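Side-chain contacts in DYNE8 (Micromonospora chersina, PDB 4AMM), which probably transfers acyl extender units to the carrier protein, as the acyltransferase domain of an iterative polyketide synthase in enediyne biosynthesis: residues A14-L19 against G73-G78; E203-A208 against A283-A288; D163-R168 against A380-L385; G100-G105 against E335-L340; A191-A196 against R295-R300. All blocks are in the same frame, centred on the assembly; numbering follows the deposited sequence.

Contact 1 (A14-L19 against G73-G78); sequences AALTGL and GHLAEG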
# COMPACT_ATOMS: atom_id res chain seq x y z
N ALA A 14 -8.40 30.07 11.51
CA ALA A 14 -9.62 30.86 11.61
C ALA A 14 -10.38 31.00 10.31
O ALA A 14 -11.59 30.88 10.27
CB ALA A 14 -9.26 32.30 12.17
N ALA A 15 -9.66 31.27 9.22
CA ALA A 15 -10.26 31.46 7.93
C ALA A 15 -10.82 30.10 7.42
O ALA A 15 -11.85 30.09 6.73
CB ALA A 15 -9.20 32.03 6.93
N LEU A 16 -10.10 29.01 7.75
CA LEU A 16 -10.64 27.69 7.31
C LEU A 16 -11.90 27.38 8.06
O LEU A 16 -12.86 26.90 7.43
CB LEU A 16 -9.56 26.62 7.52
CG LEU A 16 -9.96 25.20 7.00
CD1 LEU A 16 -10.30 25.27 5.48
CD2 LEU A 16 -8.88 24.23 7.42
N THR A 17 -11.95 27.70 9.36
CA THR A 17 -13.24 27.49 10.10
C THR A 17 -14.41 28.23 9.40
O THR A 17 -15.49 27.69 9.15
CB THR A 17 -13.11 27.99 11.54
OG1 THR A 17 -12.23 27.15 12.28
CG2 THR A 17 -14.51 27.97 12.27
N GLY A 18 -14.19 29.48 9.04
CA GLY A 18 -15.23 30.24 8.34
C GLY A 18 -15.67 29.65 7.02
O GLY A 18 -16.88 29.46 6.76
N LEU A 19 -14.68 29.23 6.19
CA LEU A 19 -15.01 28.60 4.95
C LEU A 19 -15.78 27.27 5.11
O LEU A 19 -16.78 27.02 4.43
CB LEU A 19 -13.71 28.38 4.18
CG LEU A 19 -13.90 27.60 2.89
CD1 LEU A 19 -14.85 28.27 1.94
CD2 LEU A 19 -12.50 27.40 2.22
N GLY A 73 -15.37 20.57 14.44
CA GLY A 73 -15.23 20.26 15.86
C GLY A 73 -13.77 20.22 16.24
O GLY A 73 -13.39 20.70 17.31
N HIS A 74 -12.94 19.60 15.37
CA HIS A 74 -11.53 19.51 15.58
C HIS A 74 -10.90 20.91 15.67
O HIS A 74 -10.12 21.19 16.62
CB HIS A 74 -10.87 18.73 14.41
CG HIS A 74 -9.41 18.41 14.62
ND1 HIS A 74 -8.35 19.02 13.95
CD2 HIS A 74 -8.84 17.46 15.39
CE1 HIS A 74 -7.20 18.49 14.34
NE2 HIS A 74 -7.47 17.54 15.22
N LEU A 75 -11.21 21.79 14.70
CA LEU A 75 -10.62 23.13 14.71
C LEU A 75 -11.14 23.85 16.00
O LEU A 75 -10.38 24.64 16.57
CB LEU A 75 -11.04 23.89 13.46
CG LEU A 75 -10.48 23.37 12.12
CD1 LEU A 75 -11.16 24.06 10.96
CD2 LEU A 75 -8.99 23.63 12.10
N ALA A 76 -12.38 23.61 16.40
CA ALA A 76 -12.97 24.36 17.57
C ALA A 76 -12.22 23.99 18.85
O ALA A 76 -12.14 24.78 19.79
CB ALA A 76 -14.43 24.05 17.73
N GLU A 77 -11.64 22.81 18.91
CA GLU A 77 -10.92 22.40 20.09
C GLU A 77 -9.45 22.73 19.97
O GLU A 77 -8.65 22.30 20.80
CB GLU A 77 -11.11 20.94 20.31
CG GLU A 77 -12.54 20.67 20.61
CD GLU A 77 -12.84 19.22 20.60
OE1 GLU A 77 -11.88 18.41 20.46
OE2 GLU A 77 -14.05 18.91 20.75
N GLY A 78 -9.11 23.52 18.95
CA GLY A 78 -7.74 23.93 18.67
C GLY A 78 -6.91 22.86 17.93
O GLY A 78 -5.69 22.94 17.91

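Contact 2 (E203-A208 against A283-A288); sequences EAMSAA and APAAEA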
# COMPACT_ATOMS: atom_id res chain seq x y z
N GLU A 203 6.36 -15.60 -14.40
CA GLU A 203 6.56 -16.92 -15.10
C GLU A 203 7.58 -17.76 -14.31
O GLU A 203 7.32 -18.96 -14.02
CB GLU A 203 7.01 -16.65 -16.53
CG GLU A 203 7.35 -17.94 -17.35
CD GLU A 203 8.00 -17.66 -18.73
OE1 GLU A 203 9.20 -17.31 -18.80
OE2 GLU A 203 7.30 -17.78 -19.76
N ALA A 204 8.69 -17.15 -13.86
CA ALA A 204 9.77 -17.97 -13.15
C ALA A 204 9.17 -18.51 -11.83
O ALA A 204 9.32 -19.69 -11.49
CB ALA A 204 11.00 -17.12 -12.88
N MET A 205 8.47 -17.68 -11.10
CA MET A 205 7.98 -18.04 -9.78
C MET A 205 6.81 -19.01 -9.83
O MET A 205 6.52 -19.65 -8.82
CB MET A 205 7.57 -16.82 -8.98
CG MET A 205 8.82 -15.96 -8.62
SD MET A 205 8.51 -14.47 -7.74
CE MET A 205 7.97 -15.15 -6.19
N SER A 206 6.12 -19.14 -10.96
CA SER A 206 4.98 -20.07 -11.08
C SER A 206 5.44 -21.53 -11.26
O SER A 206 4.67 -22.38 -10.98
CB SER A 206 4.12 -19.67 -12.29
OG SER A 206 4.75 -19.99 -13.51
N ALA A 207 6.68 -21.77 -11.62
CA ALA A 207 7.22 -23.17 -11.73
C ALA A 207 7.02 -23.90 -10.42
O ALA A 207 7.17 -23.31 -9.33
CB ALA A 207 8.69 -23.11 -12.09
N ALA A 208 6.72 -25.20 -10.43
CA ALA A 208 6.56 -25.92 -9.21
C ALA A 208 7.81 -25.98 -8.41
O ALA A 208 8.94 -26.02 -8.97
CB ALA A 208 6.11 -27.38 -9.61
N ALA A 283 14.97 -20.92 -5.10
CA ALA A 283 16.27 -20.67 -5.77
C ALA A 283 16.24 -20.95 -7.30
O ALA A 283 16.82 -20.19 -8.04
CB ALA A 283 17.33 -21.51 -5.07
N PRO A 284 15.53 -21.98 -7.76
CA PRO A 284 15.46 -22.19 -9.23
C PRO A 284 14.85 -21.00 -9.94
O PRO A 284 15.34 -20.48 -11.05
CB PRO A 284 14.60 -23.48 -9.37
CG PRO A 284 14.83 -24.20 -8.20
CD PRO A 284 14.87 -23.09 -7.07
N ALA A 285 13.75 -20.43 -9.40
CA ALA A 285 13.11 -19.24 -9.95
C ALA A 285 14.02 -18.02 -9.93
O ALA A 285 14.02 -17.22 -10.90
CB ALA A 285 11.82 -18.93 -9.22
N ALA A 286 14.84 -17.90 -8.89
CA ALA A 286 15.77 -16.78 -8.82
C ALA A 286 16.79 -16.83 -9.93
O ALA A 286 17.21 -15.78 -10.43
CB ALA A 286 16.46 -16.79 -7.42
N GLU A 287 17.23 -18.02 -10.32
CA GLU A 287 18.15 -18.14 -11.47
C GLU A 287 17.54 -17.71 -12.78
O GLU A 287 18.20 -17.06 -13.63
CB GLU A 287 18.65 -19.59 -11.52
CG GLU A 287 19.74 -19.87 -12.64
CD GLU A 287 20.23 -21.35 -12.71
OE1 GLU A 287 19.48 -22.29 -12.33
OE2 GLU A 287 21.38 -21.57 -13.19
N ALA A 288 16.30 -18.06 -13.01
CA ALA A 288 15.64 -17.63 -14.21
C ALA A 288 15.42 -16.09 -14.19
O ALA A 288 15.67 -15.34 -15.19
CB ALA A 288 14.26 -18.36 -14.38

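Contact 3 (D163-R168 against A380-L385); sequences DRLGAR and AGTAAL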
# COMPACT_ATOMS: atom_id res chain seq x y z
N ASP A 163 2.18 11.17 -11.08
CA ASP A 163 2.89 12.10 -12.01
C ASP A 163 1.92 13.19 -12.54
O ASP A 163 2.35 14.40 -12.54
CB ASP A 163 3.39 11.34 -13.23
CG ASP A 163 4.52 10.34 -12.95
OD1 ASP A 163 5.25 10.48 -11.94
OD2 ASP A 163 4.63 9.50 -13.91
N ARG A 164 0.69 12.87 -12.84
CA ARG A 164 -0.28 13.88 -13.33
C ARG A 164 -0.47 14.90 -12.18
O ARG A 164 -0.66 16.09 -12.50
CB ARG A 164 -1.60 13.22 -13.68
CG ARG A 164 -2.67 14.20 -14.19
CD ARG A 164 -3.80 13.45 -14.78
NE ARG A 164 -4.67 14.48 -15.30
CZ ARG A 164 -5.70 14.26 -16.05
NH1 ARG A 164 -6.05 12.99 -16.30
NH2 ARG A 164 -6.43 15.28 -16.50
N LEU A 165 -0.45 14.49 -10.92
CA LEU A 165 -0.67 15.38 -9.78
C LEU A 165 0.56 16.12 -9.36
O LEU A 165 0.48 17.00 -8.49
CB LEU A 165 -1.21 14.57 -8.58
CG LEU A 165 -2.62 13.98 -8.71
CD1 LEU A 165 -2.74 13.02 -7.58
CD2 LEU A 165 -3.66 15.03 -8.63
N GLY A 166 1.73 15.76 -9.88
CA GLY A 166 2.98 16.34 -9.37
C GLY A 166 3.26 15.97 -7.93
O GLY A 166 3.81 16.76 -7.13
N ALA A 167 2.97 14.75 -7.52
CA ALA A 167 3.16 14.39 -6.12
C ALA A 167 4.59 14.40 -5.64
O ALA A 167 5.51 14.01 -6.38
CB ALA A 167 2.54 12.94 -5.91
N ARG A 168 4.75 14.85 -4.40
CA ARG A 168 6.11 14.91 -3.80
C ARG A 168 6.22 14.12 -2.47
O ARG A 168 6.36 14.65 -1.40
CB ARG A 168 6.43 16.35 -3.50
CG ARG A 168 6.65 17.17 -4.79
CD ARG A 168 7.23 18.57 -4.48
NE ARG A 168 6.27 19.28 -3.66
CZ ARG A 168 6.49 20.30 -2.84
NH1 ARG A 168 7.71 20.79 -2.68
NH2 ARG A 168 5.46 20.82 -2.18
N ALA A 380 -10.14 8.88 -1.81
CA ALA A 380 -9.55 9.00 -0.49
C ALA A 380 -8.04 9.22 -0.53
O ALA A 380 -7.48 9.99 0.24
CB ALA A 380 -9.93 7.72 0.37
N GLY A 381 -7.35 8.50 -1.39
CA GLY A 381 -5.93 8.65 -1.59
C GLY A 381 -5.61 10.04 -2.12
O GLY A 381 -4.61 10.60 -1.67
N THR A 382 -6.42 10.59 -3.03
CA THR A 382 -6.09 11.92 -3.55
C THR A 382 -6.40 12.94 -2.48
O THR A 382 -5.66 13.94 -2.31
CB THR A 382 -6.86 12.19 -4.83
OG1 THR A 382 -6.52 11.15 -5.78
CG2 THR A 382 -6.42 13.49 -5.45
N ALA A 383 -7.45 12.74 -1.66
CA ALA A 383 -7.74 13.67 -0.54
C ALA A 383 -6.56 13.64 0.41
O ALA A 383 -6.15 14.74 0.91
CB ALA A 383 -9.04 13.18 0.23
N ALA A 384 -5.97 12.51 0.75
CA ALA A 384 -4.86 12.41 1.63
C ALA A 384 -3.68 13.20 1.04
O ALA A 384 -3.02 13.97 1.78
CB ALA A 384 -4.44 10.94 1.89
N LEU A 385 -3.35 12.97 -0.25
CA LEU A 385 -2.19 13.67 -0.87
C LEU A 385 -2.47 15.15 -0.78
O LEU A 385 -1.48 15.93 -0.55
CB LEU A 385 -2.09 13.22 -2.28
CG LEU A 385 -1.60 11.76 -2.47
CD1 LEU A 385 -1.73 11.29 -3.87
CD2 LEU A 385 -0.11 11.64 -2.10

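Contact 4 (G100-G105 against E335-L340); sequences GLLFPG and EALGLL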
# COMPACT_ATOMS: atom_id res chain seq x y z
N GLY A 100 4.71 9.04 2.49
CA GLY A 100 5.49 7.94 1.89
C GLY A 100 4.60 7.12 0.99
O GLY A 100 3.40 7.08 1.24
N LEU A 101 5.17 6.45 0.01
CA LEU A 101 4.42 5.52 -0.84
C LEU A 101 4.64 4.06 -0.48
O LEU A 101 5.72 3.64 -0.13
CB LEU A 101 4.77 5.70 -2.32
CG LEU A 101 4.72 7.15 -2.85
CD1 LEU A 101 5.09 7.12 -4.32
CD2 LEU A 101 3.32 7.69 -2.68
N LEU A 102 3.56 3.32 -0.62
CA LEU A 102 3.59 1.81 -0.48
C LEU A 102 3.20 1.14 -1.75
O LEU A 102 2.12 1.42 -2.27
CB LEU A 102 2.61 1.41 0.62
CG LEU A 102 2.75 2.10 1.98
CD1 LEU A 102 1.55 1.69 2.92
CD2 LEU A 102 4.04 1.76 2.66
N PHE A 103 4.08 0.25 -2.27
CA PHE A 103 3.74 -0.45 -3.50
C PHE A 103 3.48 -1.94 -3.17
O PHE A 103 4.40 -2.63 -2.68
CB PHE A 103 4.91 -0.36 -4.48
CG PHE A 103 5.02 1.04 -5.11
CD1 PHE A 103 4.26 1.31 -6.22
CD2 PHE A 103 5.85 2.03 -4.59
CE1 PHE A 103 4.30 2.60 -6.84
CE2 PHE A 103 5.87 3.35 -5.22
CZ PHE A 103 5.12 3.61 -6.33
N PRO A 104 2.24 -2.40 -3.41
CA PRO A 104 1.88 -3.75 -2.96
C PRO A 104 2.48 -4.83 -3.80
O PRO A 104 2.87 -4.69 -4.99
CB PRO A 104 0.37 -3.75 -3.12
CG PRO A 104 0.14 -2.86 -4.31
CD PRO A 104 1.16 -1.70 -4.10
N GLY A 105 2.45 -6.02 -3.18
CA GLY A 105 2.74 -7.26 -3.97
C GLY A 105 1.46 -8.04 -4.17
O GLY A 105 0.31 -7.50 -4.09
N GLU A 335 10.95 -3.73 8.83
CA GLU A 335 12.14 -2.87 8.90
C GLU A 335 12.02 -1.78 7.89
O GLU A 335 12.34 -0.55 8.22
CB GLU A 335 13.42 -3.67 8.68
CG GLU A 335 13.76 -4.55 9.87
CD GLU A 335 14.69 -5.73 9.47
OE1 GLU A 335 14.31 -6.64 8.68
OE2 GLU A 335 15.81 -5.76 10.02
N ALA A 336 11.61 -1.99 6.67
CA ALA A 336 11.52 -0.99 5.66
C ALA A 336 10.50 0.07 6.08
O ALA A 336 10.72 1.27 5.91
CB ALA A 336 11.17 -1.58 4.26
N LEU A 337 9.36 -0.32 6.65
CA LEU A 337 8.34 0.61 7.04
C LEU A 337 8.86 1.48 8.16
O LEU A 337 8.57 2.70 8.16
CB LEU A 337 7.05 -0.15 7.47
CG LEU A 337 5.89 0.70 7.90
CD1 LEU A 337 5.33 1.51 6.78
CD2 LEU A 337 4.79 -0.23 8.58
N GLY A 338 9.63 0.93 9.05
CA GLY A 338 10.20 1.69 10.17
C GLY A 338 11.17 2.72 9.61
O GLY A 338 11.29 3.82 10.25
N LEU A 339 11.82 2.48 8.49
CA LEU A 339 12.78 3.47 7.94
C LEU A 339 12.03 4.62 7.35
O LEU A 339 12.55 5.77 7.35
CB LEU A 339 13.61 2.83 6.82
CG LEU A 339 14.71 1.92 7.28
CD1 LEU A 339 15.30 1.35 5.98
CD2 LEU A 339 15.82 2.68 8.04
N LEU A 340 10.88 4.40 6.74
CA LEU A 340 10.17 5.43 6.01
C LEU A 340 9.50 6.32 7.02
O LEU A 340 8.55 5.95 7.65
CB LEU A 340 9.22 4.71 4.98
CG LEU A 340 8.41 5.48 3.97
CD1 LEU A 340 9.24 6.48 3.11
CD2 LEU A 340 7.60 4.47 3.10

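Contact 5 (A191-A196 against R295-R300); sequences ADDTLA and RLPWRR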
# COMPACT_ATOMS: atom_id res chain seq x y z
N ALA A 191 8.75 2.19 -17.25
CA ALA A 191 7.54 1.41 -17.08
C ALA A 191 7.49 0.18 -17.99
O ALA A 191 7.02 -0.87 -17.55
CB ALA A 191 6.26 2.28 -17.31
N ASP A 192 7.90 0.28 -19.26
CA ASP A 192 7.76 -0.90 -20.14
C ASP A 192 8.69 -2.02 -19.68
O ASP A 192 8.27 -3.18 -19.67
CB ASP A 192 8.11 -0.55 -21.58
CG ASP A 192 7.06 0.32 -22.26
OD1 ASP A 192 5.86 0.42 -21.85
OD2 ASP A 192 7.47 0.93 -23.29
N ASP A 193 9.93 -1.67 -19.30
CA ASP A 193 10.90 -2.68 -18.81
C ASP A 193 10.40 -3.28 -17.50
O ASP A 193 10.57 -4.49 -17.27
CB ASP A 193 12.29 -2.10 -18.69
CG ASP A 193 12.91 -1.79 -20.05
OD1 ASP A 193 12.43 -2.27 -21.09
OD2 ASP A 193 13.96 -1.11 -19.95
N THR A 194 9.79 -2.47 -16.63
CA THR A 194 9.29 -2.97 -15.35
C THR A 194 8.17 -3.97 -15.55
O THR A 194 8.17 -5.00 -14.87
CB THR A 194 8.86 -1.78 -14.52
OG1 THR A 194 9.98 -0.92 -14.30
CG2 THR A 194 8.37 -2.23 -13.13
N LEU A 195 7.22 -3.69 -16.42
CA LEU A 195 6.17 -4.64 -16.71
C LEU A 195 6.74 -5.88 -17.36
O LEU A 195 6.29 -6.99 -16.97
CB LEU A 195 5.11 -3.94 -17.59
CG LEU A 195 3.97 -4.84 -17.95
CD1 LEU A 195 3.13 -5.27 -16.73
CD2 LEU A 195 3.04 -4.21 -19.01
N ALA A 196 7.69 -5.78 -18.29
CA ALA A 196 8.27 -6.91 -18.89
C ALA A 196 8.99 -7.78 -17.83
O ALA A 196 8.87 -9.02 -17.85
CB ALA A 196 9.21 -6.47 -20.05
N ARG A 295 19.59 -8.36 -18.43
CA ARG A 295 19.45 -7.82 -19.78
C ARG A 295 18.89 -6.40 -19.82
O ARG A 295 18.75 -5.81 -20.92
CB ARG A 295 18.51 -8.72 -20.60
CG ARG A 295 19.01 -10.14 -20.90
CD ARG A 295 17.86 -11.02 -21.38
NE ARG A 295 18.30 -12.41 -21.59
CZ ARG A 295 17.50 -13.46 -21.44
NH1 ARG A 295 16.23 -13.31 -21.05
NH2 ARG A 295 17.98 -14.68 -21.66
N LEU A 296 18.63 -5.80 -18.66
CA LEU A 296 17.90 -4.51 -18.68
C LEU A 296 18.81 -3.35 -18.37
O LEU A 296 19.76 -3.46 -17.60
CB LEU A 296 16.74 -4.50 -17.61
CG LEU A 296 15.78 -5.63 -17.90
CD1 LEU A 296 14.84 -5.76 -16.71
CD2 LEU A 296 15.05 -5.45 -19.15
N PRO A 297 18.45 -2.18 -18.89
CA PRO A 297 19.29 -0.97 -18.74
C PRO A 297 19.02 -0.24 -17.40
O PRO A 297 18.58 0.93 -17.37
CB PRO A 297 18.85 -0.12 -19.94
CG PRO A 297 17.34 -0.40 -20.03
CD PRO A 297 17.24 -1.93 -19.70
N TRP A 298 19.35 -0.89 -16.31
CA TRP A 298 19.17 -0.29 -14.96
C TRP A 298 19.85 1.02 -14.73
O TRP A 298 21.03 1.19 -15.18
CB TRP A 298 19.72 -1.25 -13.87
CG TRP A 298 18.93 -2.55 -13.81
CD1 TRP A 298 19.25 -3.75 -14.40
CD2 TRP A 298 17.71 -2.76 -13.11
NE1 TRP A 298 18.29 -4.69 -14.15
CE2 TRP A 298 17.32 -4.10 -13.37
CE3 TRP A 298 16.87 -1.93 -12.36
CZ2 TRP A 298 16.16 -4.66 -12.83
CZ3 TRP A 298 15.68 -2.47 -11.85
CH2 TRP A 298 15.35 -3.82 -12.07
N ARG A 299 19.17 1.96 -14.07
CA ARG A 299 19.80 3.21 -13.61
C ARG A 299 19.76 3.30 -12.09
O ARG A 299 18.92 2.65 -11.45
CB ARG A 299 19.07 4.42 -14.23
CG ARG A 299 18.87 4.33 -15.76
CD ARG A 299 18.55 5.65 -16.44
NE ARG A 299 18.32 5.44 -17.88
CZ ARG A 299 17.95 6.38 -18.77
NH1 ARG A 299 17.79 7.65 -18.38
NH2 ARG A 299 17.76 6.05 -20.04
N ARG A 300 20.62 4.12 -11.53
CA ARG A 300 20.59 4.40 -10.13
C ARG A 300 19.24 5.04 -9.76
O ARG A 300 18.80 5.93 -10.47
CB ARG A 300 21.70 5.41 -9.84
CG ARG A 300 21.95 5.58 -8.36
CD ARG A 300 23.30 6.28 -8.06
NE ARG A 300 23.73 6.13 -6.66
CZ ARG A 300 23.31 6.89 -5.65
NH1 ARG A 300 22.42 7.87 -5.87
NH2 ARG A 300 23.76 6.69 -4.41

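Contact 1 (A14-L19 against G73-G78)
Side by side against the four-stranded antiparallel sheet at one end of the domain, helices 13-27 and 61-76 meet where Leu16 and Thr17 face Leu75. The touching set is small: three side chains, with Leu75 alone on the 73-78 side. Leu75 extends its isobutyl group toward helix 13-27, and its CD1 stops 3.5 Å from Thr17 OG1. Its CB is also close to that hydroxyl, with 3.7 Å between Leu75 CB and Thr17 OG1, so the oxygen lies alongside the leucine rather than at its end, and the two side chains run past each other in opposite directions. Thr17 OG1 stands beside its own backbone N (chi1 -69°), which turns it back toward the carbonyl O of Ala13, one turn earlier, and the two are hydrogen-bonded. The hydroxyl can therefore face a methyl group and still keep a polar partner. Leu16 completes the apolar side, its CD2 lying 4.2 Å from Leu75 CD1. Beneath the pair runs strand 89-92, whose Leu91 touches both Leu16 and Leu75, and Ala10 of strand 4-10 backs Leu16 as well; the helices are thus seated on the same layer of the sheet. Just beyond Leu75 helix 61-76 ends in a Schellman motif, with Gly78 as the C-prime residue at positive phi and Gly78 N bonded to Leu75 O at 2.9 Å.

Contact 2 (E203-A208 against A283-A288)
Ala204 and Ala285 bring helices 191-206 and 283-294 almost backbone to backbone, their CA atoms being only 4.8 Å apart. Here the packing is tight and reciprocal: Ala285 CB lies 3.5 Å from Ala204 O, while Ala204 CB lies 3.6 Å from Ala285 O, each methyl resting against the other helix's peptide. A turn further on, Ala288 CB meets Ala204 CB at 3.8 Å, so that Ala204 is wedged against two alanines spaced three residues apart. On the inner side Met205 comes nearest through its backbone, Met205 CA lying 4.0 Å from Ala285 CB; its side chain joins more loosely, with CG 4.3 Å from the same Ala285 CB. Leu327 of helix 319-328 touches both Met205 and Ala285. The outer side is different. Glu203, Pro284 and Glu287 are exposed, and near the end of helix 191-206 Ser206 OG and Ser206 N both reach Glu203 O from the same face of its carbonyl plane, the hydroxyl at 2.8 Å. Ala207 O takes a hydrogen bond from His275 NE2. No hydrogen bond or charge pair links the two segments themselves, so their association rests on van der Waals contact between methyls and peptide groups, which the small side chains allow at very short range.

Contact 3 (D163-R168 against A380-L385)
Thr382 OG1 is gripped twice, giving a hydrogen bond to Met378 O in its own helix and taking one from Trp161 NE1, and this turns the other branch of the side chain toward Leu165. The meeting place is the C-terminal end of helix 144-165, closed by a Schellman motif at Gly166, against the middle of helix 376-387. In that motif Gly166 has positive phi and its N bonds Asp163 O at 3.1 Å, after which the chain turns away into Ala167. Leu165, just before Gly166, carries the contact. Across the gap stand Thr382 and Leu385, one turn apart on the same side of their helix. The backbones remain well separated, with 9.0 Å between the CA atoms of Leu165 and Thr382, so it is the ends of the side chains that bridge the distance. The torsion of Thr382 sets OG1 beside its backbone N (chi1 -58°), leaving CG2 anti to that N and directed at the leucine. Val391 and Pro396 cover Leu165 from the C-terminal tail, and Leu5 of strand 4-10 packs on Thr382, so the contact is buried where several parts of the domain converge. Ala167 CB adds a looser approach, 4.8 Å from Leu385 CD2. A single methyl serves both main partners: Leu165 CD1 lies 4.3 Å from Thr382 CG2 and 4.2 Å from Leu385 CD1.

Contact 4 (G100-G105 against E335-L340)
Leu340 reaches strand 99-103 at Gly100 and Leu101, and Leu337 reaches it at Leu102; the contacts fall into two kinds. The first is methyl against backbone. Leu340, the first residue to leave the helical conformation after helix 333-339, holds CG anti to its backbone N (chi1 -175°), which extends the side chain toward the strand. Its two branches then divide the work: Leu340 CD1 comes over Gly100 CA at 4.2 Å, and Leu340 CD2 lies 3.8 Å from Leu101 O. Since Gly100 carries no side chain, the leucine can sit directly on the main chain, and the CA atoms of Gly100 and Leu340 are 6.7 Å apart. The second kind is methyl against methyl, in which Leu102 CD2 and Leu337 CD1 touch at 4.3 Å. Both of these side chains start off to one side and only their ends close in. Nothing polar crosses between the segments. The peptide oxygens at the helix end are served from outside, Arg363 donating through NH1 to Leu337 O and through NH2 to Leu340 O. In the fold, strand 99-103 is the central strand of the parallel sheet, hydrogen-bonded to strands 171-174 and 344-347. Leu345 of strand 344-347 touches Leu102, Leu337 and Leu340 alike. The opposite face of the strand, bearing Leu101 and Phe103, packs on helix 144-165, which sandwiches the sheet between helices.

Contact 5 (A191-A196 against R295-R300)
Asp193 turns its carboxylate onto Leu296 and Pro297 by setting CG beside its backbone N and anti to its carbonyl carbon (chi1 -69°). One oxygen does the touching: Asp193 OD2 lies 3.4 Å from Pro297 CD and 3.5 Å from Pro297 CG, so it meets the ring along its CD-CG side. The two side chains come from opposite directions. The CD carbon of proline is bonded to the amide N and is probably a little more positive than an ordinary methylene, which would make the approach of a carboxylate mildly favourable, although no hydrogen bond is formed. Leu296 adds a methyl, its CD2 4.3 Å from Asp193 CG, at the carbon of the carboxylate. The loop holds this shape through an inverse gamma turn centred on Pro297, closed by Trp298 N to Leu296 O at 2.9 Å. The turn bends the chain between Leu296 and Trp298, with the proline ring at its centre. This is a contact at the surface, and the nearest CA atoms, those of Asp193 and Leu296, are 7.2 Å apart. Asp193 lies in the first turn of helix 191-206, where its N bonds Asp190 OD1. The loop that follows helix 283-294 runs past it: Leu296 and Trp298 both touch Leu197 of helix 191-206, and Trp298 goes on to pack against helix 319-328.

Contacts 2 and 5 use opposite ends of helix 191-206, their centres 19 Å apart, and both tie it to helix 283-294 or the loop that follows. Contacts 3 and 4 lie deeper, 17 Å between centres, and their segments alternate along the chain. Contact 1 stands apart at the antiparallel sheet, with 56 Å between its centre and that of contact 2, on the far side of the domain. The probable active site is a GxSxG pattern, Gly174, Ser176 and Gly178, resembling a nucleophile elbow. Leu102 of contact 4 and Met205 of contact 2 lie near it without touching.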